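Local coordinates for protein archaemetzincin (Archaeoglobus fulgidus, PDB 4AXQ) that probably acts as a zinc-dependent metalloprotease of the metzincin type, carrying one catalytic and one apparently structural zinc ion, with its natural substrate unknown, at residues Glu19-Ser24 / Arg113-Ala118; Pro64-Leu69 / Gly91-Val96. One frame throughout, in Å; residues are numbered along the deposited sequence. Where two conformers were deposited one is given.

Overall arrangement
Both contacts belong to the mixed five-stranded sheet and the helices packed on it, with centres about 16 Å apart. Contact 2 sets strand 68-72 parallel to strand 94-98 inside the sheet; contact 1 packs helix 15-29 against helix 107-125, and both helices touch Leu-97 of strand 94-98. They meet directly where Ala-118 CB lies 4.0 Å from Leu-69 CD2. In sequence, contact 2 is nested inside the loop closed by contact 1, and strand 94-98 leads into helix 107-125. That helix carries Glu-121 and the zinc ligands His-120 and His-124: contact 1 packs it against helix 15-29, while contact 2 pairs the strands whose Leu-69 and Ala-95 side chains touch it.

Contact 1 (Glu19-Ser24 / Arg113-Ala118); sequences EVLANS and RVVKEA
Leu-21 and Ala-118 make the tightest meeting between these two helices, and the contact between them is apolar. Leu-21 CD2 lies 3.4 Å from Ala-118 CB, closer than usual van der Waals contact, and the same methyl is 3.9 Å from Val-114 CG1. The leucine stretches its branch across the gap with CG anti to the carbonyl carbon (chi1 -68°) and crosses Val-114 at about a right angle, so its tip sits between residues one helical turn apart. Beside this, Val-20 CG1 meets Val-115 CG2 at 3.7 Å, the two valines approaching at a slant. Val-115 CG2 gets there by standing beside its own backbone N. Ser-24, modelled in two conformers, adds an approach to this methyl that is therefore doubtful.

The backbones come closest at Leu-21 and Val-115, with CA atoms 6.4 Å apart. Between the short segments the axes pass at 9.8 Å and cross at -62°; the burial rests mainly on Leu-21 and Val-115.

Polar groups face other partners: Arg-113 pairs with Asp-147, and Glu-117 with Lys-149, as salt bridges. Leu-21 and Ala-118 both also rest on Leu-97 of the sheet. The arrangement is that of the metzincin upper subdomain, where a backing helix and the active-site helix, here carrying the zinc ligands His-120 and His-124, pack across each other on the sheet.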
loop_
_atom_site.group_PDB
_atom_site.type_symbol
_atom_site.label_atom_id
_atom_site.label_comp_id
_atom_site.label_asym_id
_atom_site.label_seq_id
_atom_site.Cartn_x
_atom_site.Cartn_y
_atom_site.Cartn_z
ATOM N N GLU A 19 2.219 -7.891 -10.146
ATOM C CA GLU A 19 1.459 -9.120 -10.330
ATOM C C GLU A 19 1.138 -9.840 -9.013
ATOM O O GLU A 19 0.050 -10.397 -8.846
ATOM C CB GLU A 19 2.178 -10.036 -11.316
ATOM C CG GLU A 19 2.071 -9.522 -12.757
ATOM C CD GLU A 19 0.634 -9.177 -13.159
ATOM O OE1 GLU A 19 -0.207 -10.108 -13.228
ATOM O OE2 GLU A 19 0.340 -7.978 -13.391
ATOM N N VAL A 20 2.042 -9.779 -8.046
ATOM C CA VAL A 20 1.735 -10.315 -6.717
ATOM C C VAL A 20 0.469 -9.667 -6.188
ATOM O O VAL A 20 -0.406 -10.338 -5.628
ATOM C CB VAL A 20 2.883 -10.064 -5.724
ATOM C CG1 VAL A 20 2.431 -10.276 -4.285
ATOM C CG2 VAL A 20 4.056 -10.960 -6.059
ATOM N N LEU A 21 0.374 -8.348 -6.319
ATOM C CA LEU A 21 -0.795 -7.654 -5.793
ATOM C C LEU A 21 -2.046 -7.919 -6.613
ATOM O O LEU A 21 -3.131 -8.091 -6.074
ATOM C CB LEU A 21 -0.522 -6.155 -5.705
ATOM C CG LEU A 21 0.519 -5.770 -4.657
ATOM C CD1 LEU A 21 0.846 -4.297 -4.726
ATOM C CD2 LEU A 21 0.042 -6.134 -3.259
ATOM N N ALA A 22 -1.903 -7.976 -7.924
ATOM C CA ALA A 22 -3.042 -8.262 -8.795
ATOM C C ALA A 22 -3.665 -9.601 -8.459
ATOM O O ALA A 22 -4.875 -9.800 -8.575
ATOM C CB ALA A 22 -2.595 -8.260 -10.248
ATOM N N ASN A 23 -2.832 -10.551 -8.064
ATOM C CA ASN A 23 -3.365 -11.866 -7.819
ATOM C C ASN A 23 -3.831 -12.099 -6.378
ATOM O O ASN A 23 -4.629 -12.987 -6.145
ATOM C CB ASN A 23 -2.373 -12.903 -8.309
ATOM C CG ASN A 23 -2.278 -12.907 -9.821
ATOM O OD1 ASN A 23 -3.289 -13.062 -10.517
ATOM N ND2 ASN A 23 -1.090 -12.678 -10.339
ATOM N N SER A 24 -3.410 -11.258 -5.435
ATOM C CA SER A 24 -3.784 -11.433 -4.032
ATOM C C SER A 24 -4.942 -10.547 -3.571
ATOM O O SER A 24 -5.787 -10.974 -2.781
ATOM C CB SER A 24 -2.570 -11.169 -3.148
ATOM O OG SER A 24 -1.510 -12.046 -3.489
ATOM N N ARG A 113 5.350 -9.468 2.738
ATOM C CA ARG A 113 5.455 -8.094 3.205
ATOM C C ARG A 113 4.710 -7.116 2.281
ATOM O O ARG A 113 4.037 -6.179 2.742
ATOM C CB ARG A 113 6.903 -7.648 3.261
ATOM C CG ARG A 113 7.726 -8.299 4.352
ATOM C CD ARG A 113 9.180 -7.932 4.226
ATOM N NE ARG A 113 9.967 -8.395 5.376
ATOM C CZ ARG A 113 11.266 -8.177 5.530
ATOM N NH1 ARG A 113 11.957 -7.536 4.602
ATOM N NH2 ARG A 113 11.874 -8.614 6.622
ATOM N N VAL A 114 4.842 -7.323 0.974
ATOM C CA VAL A 114 4.198 -6.464 -0.010
ATOM C C VAL A 114 2.685 -6.541 0.120
ATOM O O VAL A 114 1.994 -5.532 0.071
ATOM C CB VAL A 114 4.642 -6.870 -1.432
ATOM C CG1 VAL A 114 3.833 -6.166 -2.516
ATOM C CG2 VAL A 114 6.111 -6.542 -1.617
ATOM N N VAL A 115 2.159 -7.754 0.241
ATOM C CA VAL A 115 0.721 -7.911 0.404
ATOM C C VAL A 115 0.263 -7.275 1.717
ATOM O O VAL A 115 -0.718 -6.525 1.740
ATOM C CB VAL A 115 0.284 -9.398 0.330
ATOM C CG1 VAL A 115 -1.185 -9.551 0.653
ATOM C CG2 VAL A 115 0.612 -9.981 -1.039
ATOM N N LYS A 116 0.951 -7.559 2.814
ATOM C CA LYS A 116 0.592 -6.928 4.082
ATOM C C LYS A 116 0.503 -5.421 3.979
ATOM O O LYS A 116 -0.446 -4.822 4.504
ATOM C CB LYS A 116 1.560 -7.292 5.188
ATOM C CG LYS A 116 1.400 -8.706 5.698
ATOM C CD LYS A 116 2.512 -9.057 6.695
ATOM C CE LYS A 116 2.385 -10.448 7.211
ATOM N NZ LYS A 116 3.470 -10.710 8.201
ATOM N N GLU A 117 1.518 -4.781 3.411
ATOM C CA GLU A 117 1.491 -3.332 3.387
ATOM C C GLU A 117 0.437 -2.780 2.431
ATOM O O GLU A 117 -0.187 -1.770 2.734
ATOM C CB GLU A 117 2.891 -2.763 3.151
ATOM C CG GLU A 117 3.738 -2.832 4.418
ATOM C CD GLU A 117 3.093 -2.073 5.568
ATOM O OE1 GLU A 117 2.889 -0.849 5.410
ATOM O OE2 GLU A 117 2.740 -2.700 6.596
ATOM N N ALA A 118 0.232 -3.420 1.289
ATOM C CA ALA A 118 -0.863 -3.020 0.413
ATOM C C ALA A 118 -2.215 -3.108 1.090
ATOM O O ALA A 118 -3.032 -2.183 1.012
ATOM C CB ALA A 118 -0.874 -3.884 -0.846
#

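Contact 2 (Pro64-Leu69 / Gly91-Val96)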
loop_
_atom_site.group_PDB
_atom_site.type_symbol
_atom_site.label_atom_id
_atom_site.label_comp_id
_atom_site.label_asym_id
_atom_site.label_seq_id
_atom_site.Cartn_x
_atom_site.Cartn_y
_atom_site.Cartn_z
ATOM N N PRO A 64 -8.298 10.654 -8.134
ATOM C CA PRO A 64 -9.049 10.368 -6.910
ATOM C C PRO A 64 -10.227 9.418 -7.158
ATOM O O PRO A 64 -11.390 9.766 -6.953
ATOM C CB PRO A 64 -9.528 11.755 -6.483
ATOM C CG PRO A 64 -9.650 12.500 -7.733
ATOM C CD PRO A 64 -8.570 12.010 -8.633
ATOM N N ILE A 65 -9.904 8.210 -7.590
ATOM C CA ILE A 65 -10.909 7.196 -7.878
ATOM C C ILE A 65 -10.777 6.064 -6.868
ATOM O O ILE A 65 -9.753 5.409 -6.791
ATOM C CB ILE A 65 -10.736 6.663 -9.315
ATOM C CG1 ILE A 65 -10.870 7.822 -10.302
ATOM C CG2 ILE A 65 -11.755 5.563 -9.621
ATOM C CD1 ILE A 65 -10.442 7.475 -11.708
ATOM N N LYS A 66 -11.804 5.851 -6.058
ATOM C CA LYS A 66 -11.735 4.838 -5.006
ATOM C C LYS A 66 -11.704 3.444 -5.611
ATOM O O LYS A 66 -12.600 3.104 -6.360
ATOM C CB LYS A 66 -12.992 4.914 -4.131
ATOM C CG LYS A 66 -13.179 6.196 -3.355
ATOM C CD LYS A 66 -14.578 6.253 -2.742
ATOM C CE LYS A 66 -14.655 7.263 -1.604
ATOM N NZ LYS A 66 -14.346 8.654 -2.051
ATOM N N VAL A 67 -10.726 2.599 -5.299
ATOM C CA VAL A 67 -9.504 2.900 -4.567
ATOM C C VAL A 67 -8.351 2.797 -5.564
ATOM O O VAL A 67 -8.288 1.840 -6.319
ATOM C CB VAL A 67 -9.265 1.838 -3.476
ATOM C CG1 VAL A 67 -7.932 2.028 -2.816
ATOM C CG2 VAL A 67 -10.388 1.869 -2.445
ATOM N N THR A 68 -7.450 3.776 -5.576
ATOM C CA THR A 68 -6.285 3.750 -6.429
ATOM C C THR A 68 -5.040 3.699 -5.556
ATOM O O THR A 68 -4.831 4.562 -4.690
ATOM C CB THR A 68 -6.243 4.979 -7.377
ATOM O OG1 THR A 68 -7.413 4.993 -8.213
ATOM C CG2 THR A 68 -5.023 4.963 -8.264
ATOM N N LEU A 69 -4.238 2.660 -5.794
ATOM C CA LEU A 69 -3.025 2.390 -5.047
ATOM C C LEU A 69 -1.826 2.533 -5.979
ATOM O O LEU A 69 -1.642 1.730 -6.903
ATOM C CB LEU A 69 -3.065 0.968 -4.479
ATOM C CG LEU A 69 -1.798 0.532 -3.710
ATOM C CD1 LEU A 69 -1.562 1.337 -2.422
ATOM C CD2 LEU A 69 -1.842 -0.963 -3.417
ATOM N N GLY A 91 -10.294 7.060 4.641
ATOM C CA GLY A 91 -11.673 7.230 4.227
ATOM C C GLY A 91 -11.847 7.923 2.887
ATOM O O GLY A 91 -12.962 8.315 2.526
ATOM N N GLY A 92 -10.746 8.057 2.151
ATOM C CA GLY A 92 -10.736 8.755 0.875
ATOM C C GLY A 92 -10.687 7.836 -0.345
ATOM O O GLY A 92 -11.500 6.915 -0.470
ATOM N N ALA A 93 -9.750 8.086 -1.260
ATOM C CA ALA A 93 -9.687 7.330 -2.503
ATOM C C ALA A 93 -8.322 6.768 -2.842
ATOM O O ALA A 93 -8.270 5.808 -3.589
ATOM C CB ALA A 93 -10.167 8.189 -3.663
ATOM N N ARG A 94 -7.244 7.372 -2.334
ATOM C CA ARG A 94 -5.894 7.115 -2.834
ATOM C C ARG A 94 -4.928 6.654 -1.748
ATOM O O ARG A 94 -5.039 7.036 -0.588
ATOM C CB ARG A 94 -5.339 8.386 -3.484
ATOM C CG ARG A 94 -6.175 8.884 -4.648
ATOM C CD ARG A 94 -5.685 10.223 -5.135
ATOM N NE ARG A 94 -6.046 11.299 -4.221
ATOM C CZ ARG A 94 -5.861 12.588 -4.476
ATOM N NH1 ARG A 94 -5.345 12.976 -5.632
ATOM N NH2 ARG A 94 -6.202 13.499 -3.573
ATOM N N ALA A 95 -3.971 5.831 -2.153
ATOM C CA ALA A 95 -2.882 5.423 -1.292
ATOM C C ALA A 95 -1.653 5.156 -2.140
ATOM O O ALA A 95 -1.740 4.948 -3.348
ATOM C CB ALA A 95 -3.248 4.173 -0.498
ATOM N N VAL A 96 -0.527 5.079 -1.453
ATOM C CA VAL A 96 0.731 4.717 -2.077
ATOM C C VAL A 96 1.486 3.749 -1.185
ATOM O O VAL A 96 1.407 3.829 0.050
ATOM C CB VAL A 96 1.607 5.963 -2.407
ATOM C CG1 VAL A 96 2.033 6.693 -1.149
ATOM C CG2 VAL A 96 2.823 5.591 -3.238
#
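Thr-68 O is held by two donors from the neighbouring strand: Ala-95 N bonds to it at 3.0 Å (156° at the hydrogen), and Arg-94 CA adds a C-H...O contact at 3.3 Å. This is parallel pairing inside the sheet of the metzincin fold, with Thr-68 beside Arg-94 and Leu-69 beside Ala-95 in register. Ala-93 O repeats the pattern, taking Thr-68 N at 3.0 Å and a C-H...O contact from Val-67 CA, whose preceding peptide bond is cis.

On the side of Leu-69 and Ala-95, the leucine sets CG anti to its backbone N (chi1 177°), which carries CD1 alongside Ala-95 CB. Ala-95 also touches Glu-121, the presumed proton acceptor, so this face lies beneath the catalytic helix.

The other face bears Thr-68 and Arg-94. Thr-68 OG1 donates to Ile-65 O at 2.8 Å, on a lone pair in the carbonyl plane, closing the loop that leads into the strand back on itself. Glu-89 pairs with Arg-94 NH2 and accepts from Ala-93 N, while Leu-62 O takes Arg-94 NH1. With its chain bent at chi3 (-74°), Arg-94 slips past Pro-64 CA, and Pro-64 CB stands 4.1 Å above the guanidinium plane, displaced toward its rim.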